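Local coordinates for secreted protein ASP-2 (Necator americanus, PDB 1U53) that is a secreted hookworm antigen of the CAP (pathogenesis-related-1) family, a vaccine candidate whose precise molecular role is not established, at residues L121-G125 / G126-R130; S29-L33 / G34-D38; G110-E114 / K115-Q119. One frame throughout, in Å; residues are numbered along the deposited sequence.

Contact 1: residues L121-G125 / G126-R130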
loop_
_atom_site.group_PDB
_atom_site.type_symbol
_atom_site.label_atom_id
_atom_site.label_comp_id
_atom_site.label_asym_id
_atom_site.label_seq_id
_atom_site.Cartn_x
_atom_site.Cartn_y
_atom_site.Cartn_z
ATOM N N LEU A 121 -2.716 1.893 17.437
ATOM C CA LEU A 121 -2.768 2.100 15.982
ATOM C C LEU A 121 -3.415 3.394 15.578
ATOM O O LEU A 121 -3.671 3.630 14.382
ATOM C CB LEU A 121 -3.451 0.908 15.306
ATOM C CG LEU A 121 -2.795 -0.428 15.605
ATOM C CD1 LEU A 121 -3.564 -1.478 14.807
ATOM C CD2 LEU A 121 -1.307 -0.407 15.204
ATOM N N LYS A 122 -3.682 4.256 16.561
ATOM C CA LYS A 122 -4.172 5.613 16.276
ATOM C C LYS A 122 -3.141 6.434 15.523
ATOM O O LYS A 122 -2.001 6.615 15.978
ATOM C CB LYS A 122 -4.505 6.332 17.592
ATOM C CG LYS A 122 -5.255 7.646 17.425
ATOM C CD LYS A 122 -5.495 8.268 18.797
ATOM C CE LYS A 122 -6.331 9.519 18.691
ATOM N NZ LYS A 122 -5.466 10.638 18.254
ATOM N N LEU A 123 -3.522 6.962 14.383
ATOM C CA LEU A 123 -2.552 7.725 13.627
ATOM C C LEU A 123 -2.351 9.134 14.194
ATOM O O LEU A 123 -2.975 10.074 13.713
ATOM C CB LEU A 123 -2.951 7.795 12.155
ATOM C CG LEU A 123 -1.821 8.399 11.315
ATOM C CD1 LEU A 123 -0.574 7.522 11.359
ATOM C CD2 LEU A 123 -2.270 8.620 9.872
ATOM N N THR A 124 -1.483 9.256 15.207
ATOM C CA THR A 124 -1.108 10.543 15.835
ATOM C C THR A 124 0.020 11.261 15.114
ATOM O O THR A 124 0.778 10.641 14.379
ATOM C CB THR A 124 -0.523 10.296 17.214
ATOM O OG1 THR A 124 0.627 9.453 17.071
ATOM C CG2 THR A 124 -1.540 9.611 18.108
ATOM N N GLY A 125 0.177 12.563 15.384
ATOM C CA GLY A 125 1.289 13.325 14.802
ATOM C C GLY A 125 2.582 12.641 15.172
ATOM O O GLY A 125 3.497 12.500 14.351
ATOM N N GLY A 126 2.653 12.184 16.409
ATOM C CA GLY A 126 3.861 11.557 16.887
ATOM C C GLY A 126 4.133 10.302 16.098
ATOM O O GLY A 126 5.272 10.014 15.750
ATOM N N LEU A 127 3.080 9.560 15.793
ATOM C CA LEU A 127 3.285 8.291 15.090
ATOM C C LEU A 127 3.772 8.549 13.674
ATOM O O LEU A 127 4.769 7.971 13.221
ATOM C CB LEU A 127 2.018 7.435 15.105
ATOM C CG LEU A 127 2.180 6.116 14.340
ATOM C CD1 LEU A 127 3.342 5.281 14.863
ATOM C CD2 LEU A 127 0.852 5.351 14.382
ATOM N N PHE A 128 3.091 9.438 12.980
ATOM C CA PHE A 128 3.459 9.734 11.611
ATOM C C PHE A 128 4.896 10.227 11.546
ATOM O O PHE A 128 5.662 9.835 10.654
ATOM C CB PHE A 128 2.512 10.779 11.015
ATOM C CG PHE A 128 2.483 10.784 9.514
ATOM C CD1 PHE A 128 1.605 9.958 8.819
ATOM C CD2 PHE A 128 3.330 11.615 8.789
ATOM C CE1 PHE A 128 1.565 9.954 7.442
ATOM C CE2 PHE A 128 3.306 11.614 7.392
ATOM C CZ PHE A 128 2.424 10.777 6.715
ATOM N N SER A 129 5.268 11.076 12.497
ATOM C CA SER A 129 6.612 11.643 12.493
ATOM C C SER A 129 7.680 10.558 12.634
ATOM O O SER A 129 8.869 10.833 12.457
ATOM C CB SER A 129 6.757 12.716 13.584
ATOM O OG SER A 129 6.736 12.142 14.877
ATOM N N ARG A 130 7.280 9.323 12.950
ATOM C CA ARG A 130 8.251 8.232 13.002
ATOM C C ARG A 130 8.668 7.802 11.590
ATOM O O ARG A 130 9.617 7.023 11.420
ATOM C CB ARG A 130 7.721 7.014 13.767
ATOM C CG ARG A 130 7.724 7.122 15.300
ATOM C CD ARG A 130 7.537 5.724 15.916
ATOM N NE ARG A 130 8.805 5.116 16.334
ATOM C CZ ARG A 130 8.890 3.962 16.998
ATOM N NH1 ARG A 130 7.791 3.294 17.286
ATOM N NH2 ARG A 130 10.067 3.459 17.358
#
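Thr124 and Leu127 meet where the loop 121-124 turns into a short helix. Thr124 OG1 takes the amide proton of Leu127 N at 2.8 Å, a bond bent to 144°. The threonine can reach it because chi1 of 59° tucks OG1 between its own backbone N and carbonyl carbon, facing the first helical turn. That position also presses OG1 to 3.1 Å from Leu127 CB. Two backbone bonds continue the turn: Phe128 N gives to Thr124 O at 3.0 Å, almost straight at 173°, and Ser129 N gives to Gly125 O. Ser129 OG bends back to Gly126 O at 2.7 Å, coming in above the carbonyl plane.

Thr124 is thus the N-cap of helix 125-128, which lies within the CAP domain; just before it, Leu123 sits at the centre of an inverse gamma turn that swings the chain into the cap.

The apolar contacts lie beside the cap. Leu123 CD1 reaches Leu127 CD2 at 4.0 Å, the two side chains nearly perpendicular, and the same methyl sits at the edge of the Phe128 ring, near its plane, 4.1 Å from Phe128 CD1. Leu127 CD2 also rests against Lys122 O. On the loop side, the Leu123 backbone is hydrogen-bonded to Gly171 and Lys172, while the Phe128 side chain touches Asn168.

Contact 2: residues S29-L33 / G34-D38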
loop_
_atom_site.group_PDB
_atom_site.type_symbol
_atom_site.label_atom_id
_atom_site.label_comp_id
_atom_site.label_asym_id
_atom_site.label_seq_id
_atom_site.Cartn_x
_atom_site.Cartn_y
_atom_site.Cartn_z
ATOM N N SER A 29 -2.004 -9.527 4.802
ATOM C CA SER A 29 -2.353 -10.786 5.459
ATOM C C SER A 29 -1.357 -11.089 6.573
ATOM O O SER A 29 -1.752 -11.427 7.688
ATOM C CB SER A 29 -2.415 -11.964 4.441
ATOM O OG SER A 29 -2.423 -13.245 5.103
ATOM N N SER A 30 -0.069 -10.941 6.288
ATOM C CA SER A 30 0.938 -11.127 7.362
ATOM C C SER A 30 0.657 -10.272 8.591
ATOM O O SER A 30 0.741 -10.748 9.708
ATOM C CB SER A 30 2.356 -10.854 6.866
ATOM O OG SER A 30 2.687 -9.473 6.751
ATOM N N VAL A 31 0.342 -8.995 8.393
ATOM C CA VAL A 31 0.034 -8.135 9.526
ATOM C C VAL A 31 -1.215 -8.671 10.242
ATOM O O VAL A 31 -1.220 -8.820 11.463
ATOM C CB VAL A 31 -0.199 -6.674 9.051
ATOM C CG1 VAL A 31 -0.844 -5.831 10.172
ATOM C CG2 VAL A 31 1.102 -6.118 8.530
ATOM N N ALA A 32 -2.280 -8.936 9.497
ATOM C CA ALA A 32 -3.554 -9.356 10.087
ATOM C C ALA A 32 -3.427 -10.633 10.914
ATOM O O ALA A 32 -4.075 -10.780 11.970
ATOM C CB ALA A 32 -4.631 -9.485 8.990
ATOM N N LEU A 33 -2.567 -11.552 10.499
ATOM C CA LEU A 33 -2.417 -12.825 11.195
ATOM C C LEU A 33 -1.470 -12.749 12.382
ATOM O O LEU A 33 -1.218 -13.769 13.081
ATOM C CB LEU A 33 -1.844 -13.830 10.180
ATOM C CG LEU A 33 -2.761 -14.235 9.027
ATOM C CD1 LEU A 33 -2.026 -15.115 8.005
ATOM C CD2 LEU A 33 -3.966 -14.995 9.560
ATOM N N GLY A 34 -0.895 -11.563 12.608
ATOM C CA GLY A 34 0.042 -11.359 13.707
ATOM C C GLY A 34 1.469 -11.773 13.450
ATOM O O GLY A 34 2.214 -12.029 14.397
ATOM N N GLN A 35 1.839 -11.846 12.166
ATOM C CA GLN A 35 3.108 -12.456 11.768
ATOM C C GLN A 35 4.162 -11.416 11.381
ATOM O O GLN A 35 5.275 -11.775 11.028
ATOM C CB GLN A 35 2.886 -13.341 10.546
ATOM C CG GLN A 35 1.938 -14.502 10.805
ATOM C CD GLN A 35 1.806 -15.369 9.582
ATOM O OE1 GLN A 35 2.233 -14.986 8.518
ATOM N NE2 GLN A 35 1.184 -16.511 9.719
ATOM N N ALA A 36 3.824 -10.127 11.464
ATOM C CA ALA A 36 4.753 -9.070 11.017
ATOM C C ALA A 36 5.547 -8.431 12.125
ATOM O O ALA A 36 4.953 -7.815 13.033
ATOM C CB ALA A 36 3.969 -7.947 10.248
ATOM N N LYS A 37 6.882 -8.523 12.059
ATOM C CA LYS A 37 7.729 -7.925 13.097
ATOM C C LYS A 37 7.581 -6.419 13.146
ATOM O O LYS A 37 7.558 -5.747 12.105
ATOM C CB LYS A 37 9.198 -8.296 12.856
ATOM C CG LYS A 37 10.079 -7.931 14.048
ATOM C CD LYS A 37 9.628 -8.723 15.287
ATOM C CE LYS A 37 10.464 -8.417 16.548
ATOM N NZ LYS A 37 10.275 -7.061 17.123
ATOM N N ASP A 38 7.500 -5.864 14.361
ATOM C CA ASP A 38 7.364 -4.435 14.537
ATOM C C ASP A 38 8.643 -3.945 15.241
ATOM O O ASP A 38 9.078 -4.553 16.244
ATOM C CB ASP A 38 6.127 -4.225 15.428
ATOM C CG ASP A 38 5.750 -2.772 15.628
ATOM O OD1 ASP A 38 6.616 -1.888 15.524
ATOM O OD2 ASP A 38 4.561 -2.531 15.929
HETATM O O HOH W 1 1.332 -8.850 12.544
#
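Gln35 N donates to Ser30 O and Gly34 N to Val31 O, the two backward bonds of a Schellman motif that closes helix 14-32. Gly34, with its positive phi of 83°, is the residue that turns the chain out of the helix. Gln35 N lies 2.9 Å from Ser30 O, close to the line of the carbonyl. By contrast, Gly34 N stands well above the plane of the Val31 carbonyl.

Around this backbone core, the side chains close in on two fronts. Ala36 points its CB back at the helix and meets Val31 CG2 at 3.8 Å, with Ser30 OG at the looser distance of 4.0 Å from the same methyl. Leu33 and Gln35 run alongside each other in one direction. The glutamine, extended beyond CG, carries its amide along the leucine, so NE2 comes to 3.9 Å from Leu33 CD1 and CG to a similar distance from Leu33 CB.

Farther out, Phe109 of helix 97-109 packs on Ser30, Val31 and Ala36, and Leu112 also touches Ala36, which buries the Val31-Ala36 pair. Ser30 OG donates to Leu27 O one turn back; a chi1 of 78° sets it between its own backbone N and carbonyl carbon, turned back toward the helix. On the loop side, Gly34 O accepts from Asn43 ND2. A water ties the outgoing chain to the helix end: it lies 2.8 Å from Val31 O and accepts from Ala36 N at 3.0 Å.

Contact 3: residues G110-E114 / K115-Q119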
loop_
_atom_site.group_PDB
_atom_site.type_symbol
_atom_site.label_atom_id
_atom_site.label_comp_id
_atom_site.label_asym_id
_atom_site.label_seq_id
_atom_site.Cartn_x
_atom_site.Cartn_y
_atom_site.Cartn_z
ATOM N N GLY A 110 8.643 -1.808 4.818
ATOM C CA GLY A 110 9.781 -1.948 5.734
ATOM C C GLY A 110 9.829 -0.932 6.861
ATOM O O GLY A 110 10.531 -1.157 7.841
ATOM N N GLU A 111 9.032 0.138 6.747
ATOM C CA GLU A 111 8.870 1.154 7.814
ATOM C C GLU A 111 8.443 0.511 9.143
ATOM O O GLU A 111 8.854 0.977 10.212
ATOM C CB GLU A 111 7.881 2.232 7.343
ATOM C CG GLU A 111 8.518 3.032 6.206
ATOM C CD GLU A 111 7.644 4.108 5.632
ATOM O OE1 GLU A 111 6.422 4.097 5.914
ATOM O OE2 GLU A 111 8.216 4.980 4.890
ATOM N N LEU A 112 7.614 -0.545 9.088
ATOM C CA LEU A 112 7.133 -1.157 10.340
ATOM C C LEU A 112 8.325 -1.758 11.098
ATOM O O LEU A 112 8.506 -1.465 12.278
ATOM C CB LEU A 112 6.109 -2.267 10.021
ATOM C CG LEU A 112 5.673 -3.143 11.219
ATOM C CD1 LEU A 112 4.957 -2.308 12.301
ATOM C CD2 LEU A 112 4.799 -4.309 10.675
ATOM N N ALA A 113 9.133 -2.558 10.422
ATOM C CA ALA A 113 10.287 -3.195 11.090
ATOM C C ALA A 113 11.403 -2.221 11.439
ATOM O O ALA A 113 12.054 -2.372 12.491
ATOM C CB ALA A 113 10.854 -4.310 10.238
ATOM N N GLU A 114 11.671 -1.260 10.564
ATOM C CA GLU A 114 12.767 -0.313 10.846
ATOM C C GLU A 114 12.479 0.798 11.831
ATOM O O GLU A 114 13.344 1.092 12.699
ATOM C CB GLU A 114 13.282 0.318 9.557
ATOM C CG GLU A 114 14.573 1.135 9.811
ATOM C CD GLU A 114 15.005 1.988 8.625
ATOM O OE1 GLU A 114 14.425 1.848 7.524
ATOM O OE2 GLU A 114 15.952 2.812 8.806
ATOM N N LYS A 115 11.333 1.462 11.676
ATOM C CA LYS A 115 10.961 2.613 12.500
ATOM C C LYS A 115 10.081 2.230 13.689
ATOM O O LYS A 115 10.105 2.934 14.715
ATOM C CB LYS A 115 10.256 3.691 11.679
ATOM C CG LYS A 115 11.109 4.120 10.435
ATOM C CD LYS A 115 12.534 4.428 10.806
ATOM C CE LYS A 115 13.197 5.353 9.766
ATOM N NZ LYS A 115 14.674 5.491 10.028
ATOM N N GLY A 116 9.254 1.180 13.560
ATOM C CA GLY A 116 8.364 0.794 14.650
ATOM C C GLY A 116 7.040 1.545 14.617
ATOM O O GLY A 116 6.988 2.740 14.274
ATOM N N VAL A 117 5.954 0.849 14.944
ATOM C CA VAL A 117 4.669 1.505 15.061
ATOM C C VAL A 117 4.148 1.340 16.494
ATOM O O VAL A 117 3.839 2.335 17.174
ATOM C CB VAL A 117 3.680 0.858 14.080
ATOM C CG1 VAL A 117 2.261 1.283 14.382
ATOM C CG2 VAL A 117 4.095 1.249 12.643
ATOM N N GLY A 118 4.084 0.094 16.949
ATOM C CA GLY A 118 3.574 -0.169 18.318
ATOM C C GLY A 118 2.162 -0.673 18.363
ATOM O O GLY A 118 1.521 -0.892 17.311
ATOM N N GLN A 119 1.643 -0.871 19.581
ATOM C CA GLN A 119 0.317 -1.515 19.713
ATOM C C GLN A 119 -0.833 -0.526 19.624
ATOM O O GLN A 119 -1.989 -0.928 19.421
ATOM C CB GLN A 119 0.221 -2.255 21.046
ATOM C CG GLN A 119 1.227 -3.348 21.222
ATOM C CD GLN A 119 1.214 -4.318 20.079
ATOM O OE1 GLN A 119 0.291 -5.142 19.955
ATOM N NE2 GLN A 119 2.233 -4.227 19.210
#
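Leu112, near the start of helix 111-115, packs against Val117, two residues beyond its end; this short helix of the CAP domain is brought to a close by Gly116 with its positive phi of 87°. This is the tight side. Leu112 CD1 lies 3.7 Å from Val117 CG2, the side chains set almost perpendicular. With CG anti to the backbone N (chi1 171°), the leucine bends its far end back to the valine although its CB starts out away from the exit loop. Tyr135 of helix 133-138 packs on both residues, and Asp38 touches Leu112.

The backbone closes the helix with graded strength. Lys115 N gives a sound bond to Glu111 O at 2.9 Å. Gly116 N divides itself between two acceptors, Leu112 O and Glu111 O, and both bonds are weak; Gly116 CA adds a CA-H...O contact to Leu112 O at 3.3 Å. Glu111 directs its carboxylate elsewhere, to His134 ND1 and Tyr135 N, a glutamate-histidine pairing consistent with the polar cavity of CAP proteins. Beyond the turn, Asp38 takes the amides of Val117 and Gly118.

The solvent side belongs to Glu114 and Lys115, both exposed. Their side chains run abreast, the glutamate extended and the lysine bent at chi2, and Lys115 CD passes 4.0 Å from Glu114 CG. They end in a salt bridge in which Lys115 NZ approaches Glu114 OE2 at 3.2 Å, from above the carboxylate plane, 72° out of it.

Overall arrangement
All three contacts lie at helix ends in the CAP domain: contact 1 opens a helix, while contacts 2 and 3 close one. A threonine hydroxyl caps the start in contact 1, whereas glycines with positive phi carry the chain out in the other two. Contact 3 is the hub, its centre about 11 Å from each of the others. Lys37 of contact 2 packs through its carbonyl on Leu112, and Arg130 of contact 1 packs on Lys115 O. Contacts 1 and 2 do not touch. Each is partly buried and has a buried apolar member, Leu123-Leu127, Val31-Ala36 and Leu112 respectively, and contact 1 has the most exposed residues overall, five.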